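Local coordinates for protein tyrocidine synthase 2 (Brevibacillus parabrevis, PDB 6TA8) that belongs to the multidomain nonribosomal peptide synthetases and is represented here by a domain of the condensation family, at residues Lys347-Leu350 against Arg351-Pro354; Tyr273-Met277 against Asn278-Leu282; Trp224-Leu227 against Glu228-Thr232. All blocks are in the same frame, centred on the assembly; numbering follows the deposited sequence.

Contact 1: Lys347-Leu350 against Arg351-Pro354; sequences KENL and RRIP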
loop_
_atom_site.group_PDB
_atom_site.type_symbol
_atom_site.label_atom_id
_atom_site.label_comp_id
_atom_site.label_asym_id
_atom_site.label_seq_id
_atom_site.Cartn_x
_atom_site.Cartn_y
_atom_site.Cartn_z
ATOM N N LYS A 347 8.044 -20.550 5.465
ATOM C CA LYS A 347 8.106 -20.613 4.008
ATOM C C LYS A 347 7.024 -21.531 3.451
ATOM O O LYS A 347 6.320 -21.175 2.500
ATOM C CB LYS A 347 9.498 -21.073 3.567
ATOM C CG LYS A 347 9.522 -21.939 2.314
ATOM C CD LYS A 347 9.338 -21.121 1.045
ATOM C CE LYS A 347 9.584 -21.974 -0.190
ATOM N NZ LYS A 347 8.849 -23.270 -0.129
ATOM N N GLU A 348 6.871 -22.718 4.040
ATOM C CA GLU A 348 5.814 -23.625 3.614
ATOM C C GLU A 348 4.445 -23.204 4.127
ATOM O O GLU A 348 3.431 -23.671 3.598
ATOM C CB GLU A 348 6.125 -25.053 4.072
ATOM C CG GLU A 348 7.459 -25.590 3.569
ATOM C CD GLU A 348 7.572 -25.567 2.055
ATOM O OE1 GLU A 348 6.550 -25.801 1.374
ATOM O OE2 GLU A 348 8.684 -25.315 1.544
ATOM N N ASN A 349 4.393 -22.337 5.140
ATOM C CA ASN A 349 3.111 -21.826 5.612
ATOM C C ASN A 349 2.455 -20.936 4.562
ATOM O O ASN A 349 1.242 -21.022 4.338
ATOM C CB ASN A 349 3.306 -21.064 6.924
ATOM C CG ASN A 349 2.054 -20.341 7.377
ATOM O OD1 ASN A 349 0.939 -20.827 7.193
ATOM N ND2 ASN A 349 2.234 -19.170 7.977
ATOM N N LEU A 350 3.243 -20.084 3.903
ATOM C CA LEU A 350 2.692 -19.177 2.904
ATOM C C LEU A 350 2.444 -19.870 1.569
ATOM O O LEU A 350 1.561 -19.448 0.815
ATOM C CB LEU A 350 3.622 -17.978 2.716
ATOM C CG LEU A 350 3.781 -17.083 3.950
ATOM C CD1 LEU A 350 5.000 -16.186 3.818
ATOM C CD2 LEU A 350 2.527 -16.255 4.187
ATOM N N ARG A 351 3.205 -20.923 1.258
ATOM C CA ARG A 351 2.933 -21.689 0.046
ATOM C C ARG A 351 1.586 -22.394 0.122
ATOM O O ARG A 351 0.941 -22.611 -0.909
ATOM C CB ARG A 351 4.050 -22.702 -0.201
ATOM C CG ARG A 351 5.425 -22.084 -0.404
ATOM C CD ARG A 351 5.512 -21.332 -1.720
ATOM N NE ARG A 351 6.857 -20.818 -1.960
ATOM C CZ ARG A 351 7.208 -19.544 -1.818
ATOM N NH1 ARG A 351 6.311 -18.646 -1.437
ATOM N NH2 ARG A 351 8.457 -19.169 -2.058
ATOM N N ARG A 352 1.147 -22.757 1.329
ATOM C CA ARG A 352 -0.176 -23.341 1.509
ATOM C C ARG A 352 -1.291 -22.359 1.165
ATOM O O ARG A 352 -2.409 -22.790 0.867
ATOM C CB ARG A 352 -0.331 -23.834 2.951
ATOM C CG ARG A 352 -1.513 -24.761 3.183
ATOM C CD ARG A 352 -1.732 -25.028 4.667
ATOM N NE ARG A 352 -0.651 -25.813 5.257
ATOM C CZ ARG A 352 0.177 -25.364 6.194
ATOM N NH1 ARG A 352 0.055 -24.127 6.660
ATOM N NH2 ARG A 352 1.130 -26.154 6.671
ATOM N N ILE A 353 -1.011 -21.062 1.192
ATOM C CA ILE A 353 -2.035 -20.057 0.877
ATOM C C ILE A 353 -2.280 -20.047 -0.627
ATOM O O ILE A 353 -1.313 -19.991 -1.409
ATOM C CB ILE A 353 -1.599 -18.677 1.374
ATOM C CG1 ILE A 353 -1.156 -18.756 2.836
ATOM C CG2 ILE A 353 -2.725 -17.665 1.203
ATOM C CD1 ILE A 353 -0.892 -17.408 3.475
ATOM N N PRO A 354 -3.535 -20.101 -1.084
ATOM C CA PRO A 354 -3.793 -20.114 -2.530
ATOM C C PRO A 354 -3.856 -18.726 -3.152
ATOM O O PRO A 354 -4.583 -17.848 -2.672
ATOM C CB PRO A 354 -5.145 -20.830 -2.628
ATOM C CG PRO A 354 -5.834 -20.477 -1.350
ATOM C CD PRO A 354 -4.760 -20.334 -0.297
#

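Contact 2: Tyr273-Met277 against Asn278-Leu282; sequences YHTEM and NDLLL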
loop_
_atom_site.group_PDB
_atom_site.type_symbol
_atom_site.label_atom_id
_atom_site.label_comp_id
_atom_site.label_asym_id
_atom_site.label_seq_id
_atom_site.Cartn_x
_atom_site.Cartn_y
_atom_site.Cartn_z
ATOM N N TYR A 273 17.814 -21.399 1.232
ATOM C CA TYR A 273 16.496 -21.979 1.436
ATOM C C TYR A 273 15.584 -21.762 0.237
ATOM O O TYR A 273 14.449 -22.251 0.241
ATOM C CB TYR A 273 15.843 -21.390 2.693
ATOM C CG TYR A 273 16.499 -21.801 3.993
ATOM C CD1 TYR A 273 17.585 -21.097 4.498
ATOM C CD2 TYR A 273 16.024 -22.885 4.720
ATOM C CE1 TYR A 273 18.185 -21.468 5.687
ATOM C CE2 TYR A 273 16.618 -23.262 5.910
ATOM C CZ TYR A 273 17.697 -22.550 6.389
ATOM O OH TYR A 273 18.291 -22.921 7.572
ATOM N N HIS A 274 16.062 -21.058 -0.786
ATOM C CA HIS A 274 15.275 -20.640 -1.946
ATOM C C HIS A 274 13.927 -20.067 -1.512
ATOM O O HIS A 274 12.854 -20.556 -1.864
ATOM C CB HIS A 274 15.110 -21.780 -2.947
ATOM C CG HIS A 274 15.973 -21.632 -4.163
ATOM N ND1 HIS A 274 15.698 -20.721 -5.161
ATOM C CD2 HIS A 274 17.114 -22.260 -4.530
ATOM C CE1 HIS A 274 16.628 -20.802 -6.097
ATOM N NE2 HIS A 274 17.499 -21.729 -5.738
ATOM N N THR A 275 14.016 -19.004 -0.720
ATOM C CA THR A 275 12.862 -18.283 -0.218
ATOM C C THR A 275 12.623 -17.036 -1.061
ATOM O O THR A 275 13.289 -16.790 -2.069
ATOM C CB THR A 275 13.062 -17.905 1.253
ATOM O OG1 THR A 275 14.308 -17.211 1.400
ATOM C CG2 THR A 275 13.072 -19.146 2.128
ATOM N N GLU A 276 11.651 -16.241 -0.638
ATOM C CA GLU A 276 11.426 -14.909 -1.170
ATOM C C GLU A 276 11.512 -13.910 -0.021
ATOM O O GLU A 276 11.769 -14.276 1.129
ATOM C CB GLU A 276 10.080 -14.827 -1.897
ATOM C CG GLU A 276 9.850 -15.939 -2.919
ATOM C CD GLU A 276 10.641 -15.750 -4.207
ATOM O OE1 GLU A 276 11.491 -14.836 -4.272
ATOM O OE2 GLU A 276 10.409 -16.523 -5.162
ATOM N N MET A 277 11.298 -12.632 -0.342
ATOM C CA MET A 277 11.452 -11.588 0.667
ATOM C C MET A 277 10.452 -11.756 1.804
ATOM O O MET A 277 10.805 -11.596 2.978
ATOM C CB MET A 277 11.300 -10.211 0.025
ATOM C CG MET A 277 11.381 -9.072 1.019
ATOM S SD MET A 277 13.049 -8.849 1.661
ATOM C CE MET A 277 13.933 -8.484 0.149
ATOM N N ASN A 278 9.202 -12.084 1.477
ATOM C CA ASN A 278 8.162 -12.173 2.495
ATOM C C ASN A 278 8.388 -13.325 3.467
ATOM O O ASN A 278 7.860 -13.286 4.583
ATOM C CB ASN A 278 6.791 -12.311 1.833
ATOM C CG ASN A 278 6.177 -10.968 1.484
ATOM O OD1 ASN A 278 6.087 -10.077 2.328
ATOM N ND2 ASN A 278 5.755 -10.816 0.234
ATOM N N ASP A 279 9.160 -14.342 3.077
ATOM C CA ASP A 279 9.405 -15.469 3.972
ATOM C C ASP A 279 10.310 -15.067 5.131
ATOM O O ASP A 279 10.019 -15.368 6.294
ATOM C CB ASP A 279 10.016 -16.635 3.193
ATOM C CG ASP A 279 9.036 -17.270 2.226
ATOM O OD1 ASP A 279 7.817 -17.216 2.491
ATOM O OD2 ASP A 279 9.486 -17.824 1.200
ATOM N N LEU A 280 11.415 -14.381 4.832
ATOM C CA LEU A 280 12.375 -14.021 5.869
ATOM C C LEU A 280 11.864 -12.884 6.747
ATOM O O LEU A 280 12.133 -12.863 7.954
ATOM C CB LEU A 280 13.713 -13.643 5.233
ATOM C CG LEU A 280 14.308 -14.677 4.275
ATOM C CD1 LEU A 280 15.612 -14.170 3.677
ATOM C CD2 LEU A 280 14.516 -16.008 4.982
ATOM N N LEU A 281 11.129 -11.935 6.165
ATOM C CA LEU A 281 10.635 -10.804 6.944
ATOM C C LEU A 281 9.544 -11.223 7.920
ATOM O O LEU A 281 9.440 -10.651 9.011
ATOM C CB LEU A 281 10.119 -9.708 6.013
ATOM C CG LEU A 281 11.176 -8.951 5.208
ATOM C CD1 LEU A 281 10.538 -7.820 4.418
ATOM C CD2 LEU A 281 12.270 -8.422 6.120
ATOM N N LEU A 282 8.722 -12.208 7.552
ATOM C CA LEU A 282 7.666 -12.662 8.449
ATOM C C LEU A 282 8.187 -13.630 9.503
ATOM O O LEU A 282 7.618 -13.712 10.598
ATOM C CB LEU A 282 6.535 -13.312 7.650
ATOM C CG LEU A 282 5.647 -12.357 6.847
ATOM C CD1 LEU A 282 4.499 -13.112 6.191
ATOM C CD2 LEU A 282 5.124 -11.237 7.733
#

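Contact 3: Trp224-Leu227 against Glu228-Thr232; sequences WHNL and ETTTT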
loop_
_atom_site.group_PDB
_atom_site.type_symbol
_atom_site.label_atom_id
_atom_site.label_comp_id
_atom_site.label_asym_id
_atom_site.label_seq_id
_atom_site.Cartn_x
_atom_site.Cartn_y
_atom_site.Cartn_z
ATOM N N TRP A 224 -9.573 -21.791 4.143
ATOM C CA TRP A 224 -9.845 -20.658 5.022
ATOM C C TRP A 224 -10.688 -21.067 6.223
ATOM O O TRP A 224 -10.534 -20.494 7.308
ATOM C CB TRP A 224 -10.537 -19.539 4.244
ATOM C CG TRP A 224 -9.735 -19.011 3.092
ATOM C CD1 TRP A 224 -10.028 -19.138 1.766
ATOM C CD2 TRP A 224 -8.511 -18.269 3.164
ATOM N NE1 TRP A 224 -9.063 -18.521 1.007
ATOM C CE2 TRP A 224 -8.120 -17.981 1.841
ATOM C CE3 TRP A 224 -7.707 -17.821 4.216
ATOM C CZ2 TRP A 224 -6.962 -17.266 1.543
ATOM C CZ3 TRP A 224 -6.557 -17.111 3.918
ATOM C CH2 TRP A 224 -6.196 -16.841 2.592
ATOM N N HIS A 225 -11.580 -22.046 6.055
ATOM C CA HIS A 225 -12.354 -22.540 7.190
ATOM C C HIS A 225 -11.477 -23.343 8.141
ATOM O O HIS A 225 -11.628 -23.247 9.365
ATOM C CB HIS A 225 -13.529 -23.384 6.701
ATOM C CG HIS A 225 -14.378 -23.933 7.804
ATOM N ND1 HIS A 225 -15.168 -23.134 8.602
ATOM C CD2 HIS A 225 -14.563 -25.202 8.241
ATOM C CE1 HIS A 225 -15.802 -23.887 9.485
ATOM N NE2 HIS A 225 -15.452 -25.145 9.287
ATOM N N ASN A 226 -10.561 -24.148 7.597
ATOM C CA ASN A 226 -9.608 -24.863 8.440
ATOM C C ASN A 226 -8.735 -23.890 9.220
ATOM O O ASN A 226 -8.413 -24.130 10.388
ATOM C CB ASN A 226 -8.743 -25.790 7.584
ATOM C CG ASN A 226 -7.638 -26.464 8.381
ATOM O OD1 ASN A 226 -6.592 -25.867 8.647
ATOM N ND2 ASN A 226 -7.863 -27.716 8.761
ATOM N N LEU A 227 -8.346 -22.780 8.591
ATOM C CA LEU A 227 -7.508 -21.804 9.276
ATOM C C LEU A 227 -8.257 -21.129 10.418
ATOM O O LEU A 227 -7.677 -20.870 11.478
ATOM C CB LEU A 227 -6.992 -20.770 8.274
ATOM C CG LEU A 227 -5.929 -19.788 8.772
ATOM C CD1 LEU A 227 -4.556 -20.447 8.832
ATOM C CD2 LEU A 227 -5.889 -18.546 7.895
ATOM N N GLU A 228 -9.550 -20.851 10.240
ATOM C CA GLU A 228 -10.267 -20.088 11.254
ATOM C C GLU A 228 -10.627 -20.911 12.484
ATOM O O GLU A 228 -10.946 -20.325 13.524
ATOM C CB GLU A 228 -11.534 -19.474 10.661
ATOM C CG GLU A 228 -11.255 -18.377 9.658
ATOM C CD GLU A 228 -12.515 -17.705 9.177
ATOM O OE1 GLU A 228 -13.594 -18.005 9.727
ATOM O OE2 GLU A 228 -12.425 -16.880 8.244
ATOM N N THR A 229 -10.568 -22.241 12.403
ATOM C CA THR A 229 -10.991 -23.091 13.511
ATOM C C THR A 229 -9.835 -23.658 14.325
ATOM O O THR A 229 -10.044 -24.048 15.480
ATOM C CB THR A 229 -11.839 -24.258 12.993
ATOM O OG1 THR A 229 -11.108 -24.979 11.992
ATOM C CG2 THR A 229 -13.140 -23.746 12.394
ATOM N N THR A 230 -8.634 -23.715 13.757
ATOM C CA THR A 230 -7.476 -24.280 14.432
ATOM C C THR A 230 -6.614 -23.226 15.116
ATOM O O THR A 230 -5.599 -23.577 15.724
ATOM C CB THR A 230 -6.619 -25.071 13.437
ATOM O OG1 THR A 230 -5.631 -25.836 14.139
ATOM C CG2 THR A 230 -5.924 -24.131 12.461
ATOM N N THR A 231 -6.984 -21.951 15.041
ATOM C CA THR A 231 -6.188 -20.884 15.633
ATOM C C THR A 231 -6.718 -20.491 16.998
ATOM O O THR A 231 -7.929 -20.432 17.221
ATOM C CB THR A 231 -6.159 -19.644 14.744
ATOM O OG1 THR A 231 -7.512 -19.242 14.466
ATOM C CG2 THR A 231 -5.410 -19.923 13.459
ATOM N N THR A 232 -5.793 -20.186 17.896
ATOM C CA THR A 232 -6.103 -19.688 19.224
ATOM C C THR A 232 -5.734 -18.213 19.294
ATOM O O THR A 232 -4.555 -17.856 19.184
ATOM C CB THR A 232 -5.349 -20.475 20.285
ATOM O OG1 THR A 232 -5.460 -21.874 20.007
ATOM C CG2 THR A 232 -5.940 -20.186 21.645
#

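Contact 1: Lys347-Leu350 against Arg351-Pro354
One turn apart on the last stretch of helix 339-351, Lys347 and Arg351 meet where the lysine methylenes lie over one face of the guanidinium group. CD of Lys347 sits 3.5 Å above the plane of the Arg351 guanidinium, displaced toward its rim, and CE of Lys347 approaches NE of Arg351 to 3.5 Å. The two side chains cross at a slant rather than running parallel. Bends at chi2 (77°) and chi4 (48°) turn the lysine end back to the Glu348 carboxylate, where NZ of Lys347 forms a salt bridge with OE2 of Glu348 at 2.6 Å, from above the carboxylate plane. The same NZ of Lys347 lies 3.7 Å from NE of Arg351, and the Glu348 carboxylate probably offsets part of the positive charge gathered there.

A second pairing follows on another side of the helix. Asn349 and Arg352 cross with amide and guanidinium planes 42° apart; OD1 of Asn349 stands near the guanidinium plane, at its edge, while the carbonyl oxygen of Glu348 lies over one face. Leu350 and Ile353, in contrast, point the same way side by side, with CD2 of Leu350 3.7 Å from CD1 of Ile353. The backbone bonding weakens over the same turn: the i+4 bonds to Lys347 O and Glu348 O are weak, and N of Ile353 turns to O of Leu350 at 3.1 Å, an i+3 bond. Ile353 then adopts an extended conformation and carries the chain out of the helix.

The contact lies at the surface of the condensation domain, with Ile353 buried: Leu350 and Ile353 face Val329 of strand 325-332, Lys347 and Leu350 reach helix 277-293, and Ile353 and Arg352 abut Tyr223 on helix 221-229.

Contact 2: Tyr273-Met277 against Asn278-Leu282
Asp279 reaches back over the first turn of helix 277-293 to the backbone of Glu276, the residue at the N-cap position. At its root, CB of Asp279 lies against the carbonyl oxygen of Glu276 and 3.8 Å from CB of Thr275. CG stands beside the backbone N (chi1 -69°), which aims the carboxylate at the chain preceding the helix and brings CG of Asp279 to 4.0 Å from N of Glu276. At the tip, OD2 of Asp279 accepts the hydrogen bond from N of Glu276 at 3.3 Å; the bond is nearly straight (161° at the hydrogen), but its donor comes from above the carboxylate plane, and CB of Thr275 lies 3.6 Å from the same oxygen. In return, N of Asp279 donates to O of Glu276. This is the half of a capping box supplied by the N3 side chain; the reciprocal bond from the Glu276 side chain is not part of it, since that side chain runs out from the helix.

Around this cap, OG1 of Thr275 is buried against Leu280, 3.8 Å from its CD2, and finds no polar partner in the model. Met277 and Leu281, one turn apart, cross aslant, with CG of Met277 3.7 Å from CD1 of Leu281; the i+4 bond from Leu281 N to Met277 O joins their backbones.

Helix 339-351 borders the Asp279 side, Leu280 and Leu281 pack on helix 445-466, and Met277 and Leu281 touch Tyr387 of strand 383-390.

Contact 3: Trp224-Leu227 against Glu228-Thr232
From Trp224 to Glu228 the backbone is helical, and the i+4 bond from Glu228 N to Trp224 O (3.1 Å) is followed by weaker ones from Thr229 N to His225 O and from Thr230 N to Asn226 O, before Thr231 turns extended. This is the weakly bonded C-terminal turn of helix 221-229 in the condensation domain, whose fold resembles chloramphenicol acetyltransferase.

His225 and Thr229 meet side chain to side chain. The methyl CG2 of Thr229 sits over one face of the imidazole, a CH-pi contact with CG2 4.2 Å from the centroid of the His225 ring and 22° off its normal, nearest the CE1 side. The ring reaches that place because its CG is anti to the backbone N (chi1 180°). On the same threonine, OG1 lies 3.2 Å from O of His225 and equally far from O of Asn226, so its hydroxyl has two acceptors to choose between.

CG of Glu228 presses on O of Trp224 at 3.2 Å, and from there the chain runs extended until its carboxylate makes weak hydrogen bonds with Tyr360 OH and the backbone N of Thr378. Trp224 directs its indole away from this turn, its NE1 hydrogen-bonded to OE2 of Glu220 and its ring meeting that of Tyr360 edge to face.

Leu227 and Thr231 pack on Val330 of strand 325-332. Thr230 places its methyl CG2 3.2 Å from O of Asn226. Thr231 closes the turn on the next carbonyl: OG1 donates a weak hydrogen bond of 3.4 Å to O of Leu227, and its CG2 lies 3.2 Å from that same oxygen.

How the contacts relate
Contact 1 is the middle member of the three. Its centre is about 11 Å from that of contact 2 and about 15 Å from that of contact 3, whereas contacts 2 and 3 are about 23 Å apart between centres and about 12 Å between nearest atoms. Toward contact 2, CD1 of Leu350 packs 3.3 Å from OD1 of Asp279, and NH2 of Arg351 forms a long, weak ion pair with OD2 of Asp279, the oxygen engaged in the helix cap. Toward contact 3, CG2 of Ile353 rests 3.8 Å from CH2 of Trp224. The end of helix 339-351 and the loop that follows it thus connect the start of helix 277-293 with helix 221-229.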